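Local coordinates for protein gamma-glutamyltranspeptidase (Streptomyces lincolnensis, PDB 6J3A) that probably cleaves or transfers gamma-glutamyl or related groups, as an LmbA-like homologue of the gamma-glutamyltranspeptidases in the N-terminal nucleophile (Ntn) clan, at residues A314-W319 / P544-P549; A318-G321 / E325-L328; T458-T463 / N471-G476. One frame throughout, in Å; residues are numbered along the deposited sequence.

Contact 1. Residues A314-W319 / P544-P549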
loop_
_atom_site.group_PDB
_atom_site.type_symbol
_atom_site.label_atom_id
_atom_site.label_comp_id
_atom_site.label_asym_id
_atom_site.label_seq_id
_atom_site.Cartn_x
_atom_site.Cartn_y
_atom_site.Cartn_z
ATOM N N ALA A 314 -28.338 -11.487 20.104
ATOM C CA ALA A 314 -29.656 -11.614 20.713
ATOM C C ALA A 314 -29.891 -10.526 21.738
ATOM O O ALA A 314 -30.961 -9.921 21.782
ATOM C CB ALA A 314 -29.788 -12.980 21.367
ATOM N N ASP A 315 -28.875 -10.298 22.560
ATOM C CA ASP A 315 -28.918 -9.254 23.583
ATOM C C ASP A 315 -28.939 -7.877 22.933
ATOM O O ASP A 315 -29.655 -6.998 23.390
ATOM C CB ASP A 315 -27.737 -9.376 24.561
ATOM C CG ASP A 315 -28.014 -10.337 25.733
ATOM O OD1 ASP A 315 -29.171 -10.800 25.913
ATOM O OD2 ASP A 315 -27.051 -10.610 26.498
ATOM N N ARG A 316 -28.164 -7.707 21.860
ATOM C CA ARG A 316 -28.212 -6.491 21.039
ATOM C C ARG A 316 -29.638 -6.154 20.569
ATOM O O ARG A 316 -30.112 -5.028 20.728
ATOM C CB ARG A 316 -27.294 -6.626 19.834
ATOM C CG ARG A 316 -27.201 -5.363 18.988
ATOM C CD ARG A 316 -26.594 -5.628 17.626
ATOM N NE ARG A 316 -27.581 -6.108 16.654
ATOM C CZ ARG A 316 -27.397 -6.172 15.335
ATOM N NH1 ARG A 316 -28.372 -6.627 14.553
ATOM N NH2 ARG A 316 -26.259 -5.768 14.784
ATOM N N GLU A 317 -30.302 -7.147 19.989
ATOM C CA GLU A 317 -31.664 -6.988 19.485
ATOM C C GLU A 317 -32.685 -6.685 20.580
ATOM O O GLU A 317 -33.550 -5.816 20.421
ATOM C CB GLU A 317 -32.103 -8.257 18.751
ATOM C CG GLU A 317 -33.426 -8.110 18.007
ATOM C CD GLU A 317 -33.418 -6.928 17.059
ATOM O OE1 GLU A 317 -32.465 -6.821 16.259
ATOM O OE2 GLU A 317 -34.333 -6.090 17.130
ATOM N N ALA A 318 -32.595 -7.439 21.667
ATOM C CA ALA A 318 -33.491 -7.287 22.816
ATOM C C ALA A 318 -33.306 -5.985 23.580
ATOM O O ALA A 318 -34.287 -5.367 23.981
ATOM C CB ALA A 318 -33.321 -8.461 23.767
ATOM N N TRP A 319 -32.058 -5.581 23.786
ATOM C CA TRP A 319 -31.734 -4.534 24.759
ATOM C C TRP A 319 -31.206 -3.218 24.189
ATOM O O TRP A 319 -31.340 -2.185 24.847
ATOM C CB TRP A 319 -30.772 -5.093 25.821
ATOM C CG TRP A 319 -31.368 -6.283 26.530
ATOM C CD1 TRP A 319 -30.966 -7.585 26.445
ATOM C CD2 TRP A 319 -32.508 -6.270 27.382
ATOM N NE1 TRP A 319 -31.774 -8.383 27.212
ATOM C CE2 TRP A 319 -32.737 -7.601 27.792
ATOM C CE3 TRP A 319 -33.364 -5.256 27.846
ATOM C CZ2 TRP A 319 -33.785 -7.947 28.648
ATOM C CZ3 TRP A 319 -34.406 -5.594 28.687
ATOM C CH2 TRP A 319 -34.607 -6.932 29.085
ATOM N N PRO A 544 -31.955 -11.083 13.600
ATOM C CA PRO A 544 -32.598 -10.155 12.653
ATOM C C PRO A 544 -31.661 -9.045 12.174
ATOM O O PRO A 544 -31.093 -8.312 12.999
ATOM C CB PRO A 544 -33.753 -9.557 13.463
ATOM C CG PRO A 544 -33.392 -9.787 14.880
ATOM C CD PRO A 544 -32.613 -11.063 14.915
ATOM N N GLY A 545 -31.513 -8.933 10.853
ATOM C CA GLY A 545 -30.624 -7.946 10.255
ATOM C C GLY A 545 -31.089 -6.524 10.520
ATOM O O GLY A 545 -32.286 -6.281 10.703
ATOM N N SER A 546 -30.136 -5.596 10.548
ATOM C CA SER A 546 -30.420 -4.170 10.733
ATOM C C SER A 546 -31.098 -3.477 9.526
ATOM O O SER A 546 -31.731 -2.429 9.704
ATOM C CB SER A 546 -29.133 -3.424 11.110
ATOM O OG SER A 546 -28.781 -3.698 12.460
ATOM N N PHE A 547 -30.970 -4.069 8.330
ATOM C CA PHE A 547 -31.400 -3.463 7.062
ATOM C C PHE A 547 -32.714 -4.034 6.545
ATOM O O PHE A 547 -32.916 -5.257 6.589
ATOM C CB PHE A 547 -30.323 -3.679 5.989
ATOM C CG PHE A 547 -29.014 -3.039 6.326
ATOM C CD1 PHE A 547 -28.826 -1.675 6.118
ATOM C CD2 PHE A 547 -27.976 -3.787 6.876
ATOM C CE1 PHE A 547 -27.618 -1.072 6.435
ATOM C CE2 PHE A 547 -26.771 -3.190 7.199
ATOM C CZ PHE A 547 -26.590 -1.829 6.988
ATOM N N TYR A 548 -33.580 -3.142 6.044
ATOM C CA TYR A 548 -34.837 -3.500 5.377
ATOM C C TYR A 548 -34.523 -4.517 4.293
ATOM O O TYR A 548 -33.606 -4.251 3.519
ATOM C CB TYR A 548 -35.433 -2.250 4.726
ATOM C CG TYR A 548 -36.653 -2.513 3.882
ATOM C CD1 TYR A 548 -37.919 -2.519 4.454
ATOM C CD2 TYR A 548 -36.547 -2.764 2.511
ATOM C CE1 TYR A 548 -39.047 -2.778 3.696
ATOM C CE2 TYR A 548 -37.676 -3.019 1.741
ATOM C CZ TYR A 548 -38.928 -3.019 2.342
ATOM O OH TYR A 548 -40.077 -3.253 1.620
ATOM N N PRO A 549 -35.232 -5.653 4.189
ATOM C CA PRO A 549 -36.454 -6.029 4.929
ATOM C C PRO A 549 -36.297 -6.829 6.255
ATOM O O PRO A 549 -37.260 -7.489 6.687
ATOM C CB PRO A 549 -37.177 -6.914 3.895
ATOM C CG PRO A 549 -36.056 -7.636 3.224
ATOM C CD PRO A 549 -34.888 -6.675 3.183
HETATM O O HOH W 1 -29.647 -8.579 15.804
HETATM O O HOH W 2 -32.283 -5.854 13.752
#

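Contact 2. Residues A318-G321 / E325-L328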
loop_
_atom_site.group_PDB
_atom_site.type_symbol
_atom_site.label_atom_id
_atom_site.label_comp_id
_atom_site.label_asym_id
_atom_site.label_seq_id
_atom_site.Cartn_x
_atom_site.Cartn_y
_atom_site.Cartn_z
ATOM N N ALA A 318 -32.595 -7.439 21.667
ATOM C CA ALA A 318 -33.491 -7.287 22.816
ATOM C C ALA A 318 -33.306 -5.985 23.580
ATOM O O ALA A 318 -34.287 -5.367 23.981
ATOM C CB ALA A 318 -33.321 -8.461 23.767
ATOM N N TRP A 319 -32.058 -5.581 23.786
ATOM C CA TRP A 319 -31.734 -4.534 24.759
ATOM C C TRP A 319 -31.206 -3.218 24.189
ATOM O O TRP A 319 -31.340 -2.185 24.847
ATOM C CB TRP A 319 -30.772 -5.093 25.821
ATOM C CG TRP A 319 -31.368 -6.283 26.530
ATOM C CD1 TRP A 319 -30.966 -7.585 26.445
ATOM C CD2 TRP A 319 -32.508 -6.270 27.382
ATOM N NE1 TRP A 319 -31.774 -8.383 27.212
ATOM C CE2 TRP A 319 -32.737 -7.601 27.792
ATOM C CE3 TRP A 319 -33.364 -5.256 27.846
ATOM C CZ2 TRP A 319 -33.785 -7.947 28.648
ATOM C CZ3 TRP A 319 -34.406 -5.594 28.687
ATOM C CH2 TRP A 319 -34.607 -6.932 29.085
ATOM N N TYR A 320 -30.627 -3.229 22.984
ATOM C CA TYR A 320 -29.923 -2.028 22.482
ATOM C C TYR A 320 -30.867 -1.075 21.787
ATOM O O TYR A 320 -31.883 -1.474 21.215
ATOM C CB TYR A 320 -28.777 -2.352 21.525
ATOM C CG TYR A 320 -27.573 -3.063 22.115
ATOM C CD1 TYR A 320 -27.675 -3.907 23.232
ATOM C CD2 TYR A 320 -26.321 -2.940 21.508
ATOM C CE1 TYR A 320 -26.571 -4.582 23.727
ATOM C CE2 TYR A 320 -25.213 -3.616 21.999
ATOM C CZ TYR A 320 -25.345 -4.439 23.107
ATOM O OH TYR A 320 -24.249 -5.108 23.604
ATOM N N GLY A 321 -30.486 0.195 21.821
ATOM C CA GLY A 321 -31.281 1.257 21.231
ATOM C C GLY A 321 -31.079 2.562 21.966
ATOM O O GLY A 321 -30.230 2.664 22.854
ATOM N N GLU A 325 -33.436 3.107 28.527
ATOM C CA GLU A 325 -32.183 2.826 29.228
ATOM C C GLU A 325 -31.714 1.414 28.843
ATOM O O GLU A 325 -32.533 0.519 28.617
ATOM C CB GLU A 325 -32.367 2.961 30.747
ATOM N N VAL A 326 -30.403 1.231 28.727
ATOM C CA VAL A 326 -29.838 -0.088 28.414
ATOM C C VAL A 326 -29.052 -0.600 29.627
ATOM O O VAL A 326 -28.259 0.148 30.203
ATOM C CB VAL A 326 -28.932 -0.052 27.164
ATOM C CG1 VAL A 326 -28.528 -1.469 26.743
ATOM C CG2 VAL A 326 -29.646 0.648 26.013
ATOM N N PRO A 327 -29.263 -1.874 30.016
ATOM C CA PRO A 327 -28.595 -2.381 31.192
ATOM C C PRO A 327 -27.236 -2.949 30.784
ATOM O O PRO A 327 -27.012 -4.162 30.812
ATOM C CB PRO A 327 -29.568 -3.451 31.687
ATOM C CG PRO A 327 -30.112 -4.030 30.434
ATOM C CD PRO A 327 -30.119 -2.917 29.413
ATOM N N LEU A 328 -26.332 -2.048 30.425
ATOM C CA LEU A 328 -25.030 -2.426 29.882
ATOM C C LEU A 328 -24.103 -3.051 30.933
ATOM O O LEU A 328 -23.521 -4.109 30.696
ATOM C CB LEU A 328 -24.368 -1.200 29.251
ATOM C CG LEU A 328 -23.078 -1.420 28.466
ATOM C CD1 LEU A 328 -23.309 -2.320 27.266
ATOM C CD2 LEU A 328 -22.506 -0.080 28.039
#

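Contact 3. Residues T458-T463 / N471-G476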
loop_
_atom_site.group_PDB
_atom_site.type_symbol
_atom_site.label_atom_id
_atom_site.label_comp_id
_atom_site.label_asym_id
_atom_site.label_seq_id
_atom_site.Cartn_x
_atom_site.Cartn_y
_atom_site.Cartn_z
ATOM N N THR A 458 -30.530 7.009 5.253
ATOM C CA THR A 458 -31.591 6.016 5.414
ATOM C C THR A 458 -31.460 5.203 6.711
ATOM O O THR A 458 -31.832 4.021 6.745
ATOM C CB THR A 458 -31.579 5.027 4.238
ATOM O OG1 THR A 458 -30.292 4.402 4.155
ATOM C CG2 THR A 458 -31.907 5.737 2.915
ATOM N N ARG A 459 -30.955 5.828 7.777
ATOM C CA ARG A 459 -30.602 5.070 8.992
ATOM C C ARG A 459 -31.802 4.717 9.868
ATOM O O ARG A 459 -31.752 3.730 10.603
ATOM C CB ARG A 459 -29.538 5.796 9.815
ATOM C CG ARG A 459 -28.770 4.935 10.828
ATOM C CD ARG A 459 -27.932 3.825 10.208
ATOM N NE ARG A 459 -26.980 4.346 9.231
ATOM C CZ ARG A 459 -26.109 3.624 8.537
ATOM N NH1 ARG A 459 -26.038 2.307 8.688
ATOM N NH2 ARG A 459 -25.306 4.231 7.667
ATOM N N LEU A 460 -32.889 5.482 9.769
ATOM C CA LEU A 460 -34.135 5.126 10.481
ATOM C C LEU A 460 -34.690 3.759 10.089
ATOM O O LEU A 460 -35.533 3.213 10.796
ATOM C CB LEU A 460 -35.217 6.198 10.305
ATOM C CG LEU A 460 -34.830 7.602 10.773
ATOM C CD1 LEU A 460 -35.968 8.584 10.567
ATOM C CD2 LEU A 460 -34.435 7.598 12.235
ATOM N N GLN A 461 -34.202 3.195 8.988
ATOM C CA GLN A 461 -34.570 1.838 8.590
ATOM C C GLN A 461 -34.295 0.770 9.635
ATOM O O GLN A 461 -34.902 -0.293 9.600
ATOM C CB GLN A 461 -33.921 1.461 7.256
ATOM C CG GLN A 461 -32.498 0.948 7.321
ATOM C CD GLN A 461 -31.996 0.578 5.949
ATOM O OE1 GLN A 461 -32.262 -0.523 5.454
ATOM N NE2 GLN A 461 -31.285 1.499 5.310
ATOM N N MET A 462 -33.372 1.060 10.547
ATOM C CA MET A 462 -32.953 0.125 11.580
ATOM C C MET A 462 -33.811 0.129 12.846
ATOM O O MET A 462 -33.690 -0.777 13.671
ATOM C CB MET A 462 -31.494 0.410 11.927
ATOM C CG MET A 462 -30.595 0.456 10.693
ATOM S SD MET A 462 -28.856 0.195 11.056
ATOM C CE MET A 462 -28.262 -0.122 9.409
ATOM N N THR A 463 -34.684 1.121 12.989
ATOM C CA THR A 463 -35.651 1.160 14.085
ATOM C C THR A 463 -36.804 0.204 13.808
ATOM O O THR A 463 -36.904 -0.383 12.730
ATOM C CB THR A 463 -36.256 2.558 14.240
ATOM O OG1 THR A 463 -36.927 2.912 13.028
ATOM C CG2 THR A 463 -35.189 3.583 14.546
ATOM N N ASN A 471 -35.353 0.078 20.799
ATOM C CA ASN A 471 -35.147 0.580 19.417
ATOM C C ASN A 471 -36.458 0.876 18.632
ATOM O O ASN A 471 -36.508 0.733 17.406
ATOM C CB ASN A 471 -34.294 -0.443 18.637
ATOM C CG ASN A 471 -33.721 0.112 17.338
ATOM O OD1 ASN A 471 -33.392 1.296 17.239
ATOM N ND2 ASN A 471 -33.594 -0.756 16.338
ATOM N N SER A 472 -37.503 1.286 19.348
ATOM C CA SER A 472 -38.747 1.770 18.750
ATOM C C SER A 472 -38.431 3.084 18.086
ATOM O O SER A 472 -37.714 3.894 18.673
ATOM C CB SER A 472 -39.813 2.038 19.827
ATOM O OG SER A 472 -40.383 0.841 20.333
ATOM N N LEU A 473 -38.960 3.302 16.883
ATOM C CA LEU A 473 -38.789 4.576 16.193
ATOM C C LEU A 473 -39.312 5.684 17.101
ATOM O O LEU A 473 -40.475 5.664 17.506
ATOM C CB LEU A 473 -39.528 4.579 14.858
ATOM C CG LEU A 473 -39.569 5.929 14.120
ATOM C CD1 LEU A 473 -38.166 6.431 13.793
ATOM C CD2 LEU A 473 -40.417 5.833 12.862
ATOM N N THR A 474 -38.442 6.621 17.453
ATOM C CA THR A 474 -38.780 7.611 18.468
ATOM C C THR A 474 -38.226 8.989 18.101
ATOM O O THR A 474 -37.025 9.130 17.867
ATOM C CB THR A 474 -38.267 7.188 19.867
ATOM O OG1 THR A 474 -38.724 5.861 20.173
ATOM C CG2 THR A 474 -38.784 8.128 20.942
ATOM N N PRO A 475 -39.099 10.015 18.056
ATOM C CA PRO A 475 -38.655 11.403 17.825
ATOM C C PRO A 475 -37.541 11.843 18.768
ATOM O O PRO A 475 -37.634 11.598 19.961
ATOM C CB PRO A 475 -39.913 12.225 18.098
ATOM C CG PRO A 475 -41.039 11.299 17.825
ATOM C CD PRO A 475 -40.566 9.913 18.153
ATOM N N GLY A 476 -36.493 12.454 18.220
ATOM C CA GLY A 476 -35.359 12.967 19.008
ATOM C C GLY A 476 -34.378 11.910 19.502
ATOM O O GLY A 476 -33.524 12.193 20.343
#

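Contact 1. Residues A314-W319 / P544-P549
Glu317 lays its CG and carboxylate against Pro544 CG, the two side chains crossing at a slant, while Arg316, one residue earlier on the helix, stretches past to the carbonyl of the same proline. Both start alike, with CG anti to the backbone N (chi1 -175° in Arg316 and -171° in Glu317), which sends them off the helix toward the loop, and then they part. A bend at chi2 (54°) folds Glu317 back, so that its OE1 lies 3.4 Å from Pro544 CG and its own CG 3.5 Å from that same ring atom. The carboxylate is fixed further by a salt bridge from OE1 to Arg480 and a hydrogen bond from Trp464 NE1 to OE2. In fold terms, the last turns of helix 299-319 meet the irregular loop between strands 538-540 and 556-560, and water mediates much of the polar link. Arg316 bends later, at chi3, and brings the edge of its guanidinium to Pro544 O, which lies near the group's plane, 3.6 Å from NH1. One water spans that distance, taking a weak bond of 2.6 Å from Arg316 NH1 and donating to Pro544 O at 3.2 Å. A second water lies 2.7 Å from Glu317 OE1 and 2.8 Å from Pro544 O. Ser546 OG approaches the guanidinium obliquely. Asp504 serves both segments, its OD1 forming a salt bridge with Arg316 NH2 and its OD2 accepting from Ser546 N.

Contact 2. Residues A318-G321 / E325-L328
Val326 sets its two methyl groups against the carbonyl oxygen of Trp319, where helix 299-319 gives way to a short loop joining it to helix 328-331. An inverse gamma turn is built round Pro327, with a weak bond from Leu328 N to Val326 O, and the proline occupies the N-cap position of helix 328-331. The tight part is the valine. A chi1 of -172° turns CG1 opposite the backbone N and leaves CG2 beside it, and the branches straddle Trp319 O, CG1 at 3.5 Å and CG2 likewise at 3.5 Å. These are van der Waals contacts, which fix the valine against the helix end without any polar bond between the segments. Gly321 adds its O, 3.8 Å from Val326 CG2; at its phi of 150° a side chain would be jammed against the carbonyl oxygen of Tyr320. Packing is looser toward the partly exposed indole. Pro327 CG lies over one face of the Trp319 ring, 4.2 Å above its plane and displaced toward the rim; Ala318 CB lies 3.7 Å above the opposite face, also toward its rim. Trp319 NE1 donates to Gly355 O, which limits turning of the ring. Glu325 lies at the exposed end, its CB pointing away from residues 318-321. On the buried flank Tyr320, whose OH is hydrogen-bonded to Gln284, meets the valine obliquely, with Tyr320 CD1 4.4 Å from Val326 CG1.

Contact 3. Residues T458-T463 / N471-G476
Thr463 and Leu473 bring their CA atoms to 5.1 Å where the chain, having left the 3-10 turn 459-462, is met by the irregular segment that follows it. Thr463 CA makes a bent CA-H...O contact with Asn471 O, 3.5 Å away. The polar tie is Asn471: its amide reaches across so that ND2 donates to Met462 O at 2.7 Å. That bond is short yet bent, with an N-H...O angle of 133° and the donor tilted 30° from the carbonyl plane. The other end of the amide is used too, OD1 accepting from Arg480 N, which settles the rotation of the group. An alanine here would remove both amide bonds and is likely to leave Met462 O without its short bond from this side chain and Arg480 N without its acceptor. Thr463 turns OG1 back on its own turn (chi1 60°), donating to Leu460 O at 2.6 Å in the carbonyl plane; Leu460 O thus accepts from both the N and the OG1 of Thr463. Leu473 CB packs 3.6 Å from Thr463 OG1. Leu473 CD1 goes on to touch Leu460 CD2 at 4.2 Å, and both leucines rest on Tyr90 of helix 87-92. The long loop between strands 454-455 and 486-490 thus holds, at this buried contact, a 3-10 segment whose C-terminal end is tied by the Thr463 hydroxyl to Leu460 O and joined by the Asn471 amide to the later part of the same loop.

From the N terminus, helix 299-319 supplies the first segment of both contact 1 and contact 2, which share Ala318 and Trp319. Contact 2 closes at once, over three residues, and turns the chain toward helix 328-331. Contact 3 opens and closes much later, bridging seven residues between strands 454-455 and 486-490. Only then does contact 1 close, after 224 residues, at the loop before strand 556-560, so that contact 3 is nested inside it. Contacts 1 and 3 also touch directly: Tyr548 N lies 3.0 Å from Gln461 OE1, a probable hydrogen bond, and Phe547 packs on Met462. Tyr320 O against Asn471 CB joins contacts 2 and 3.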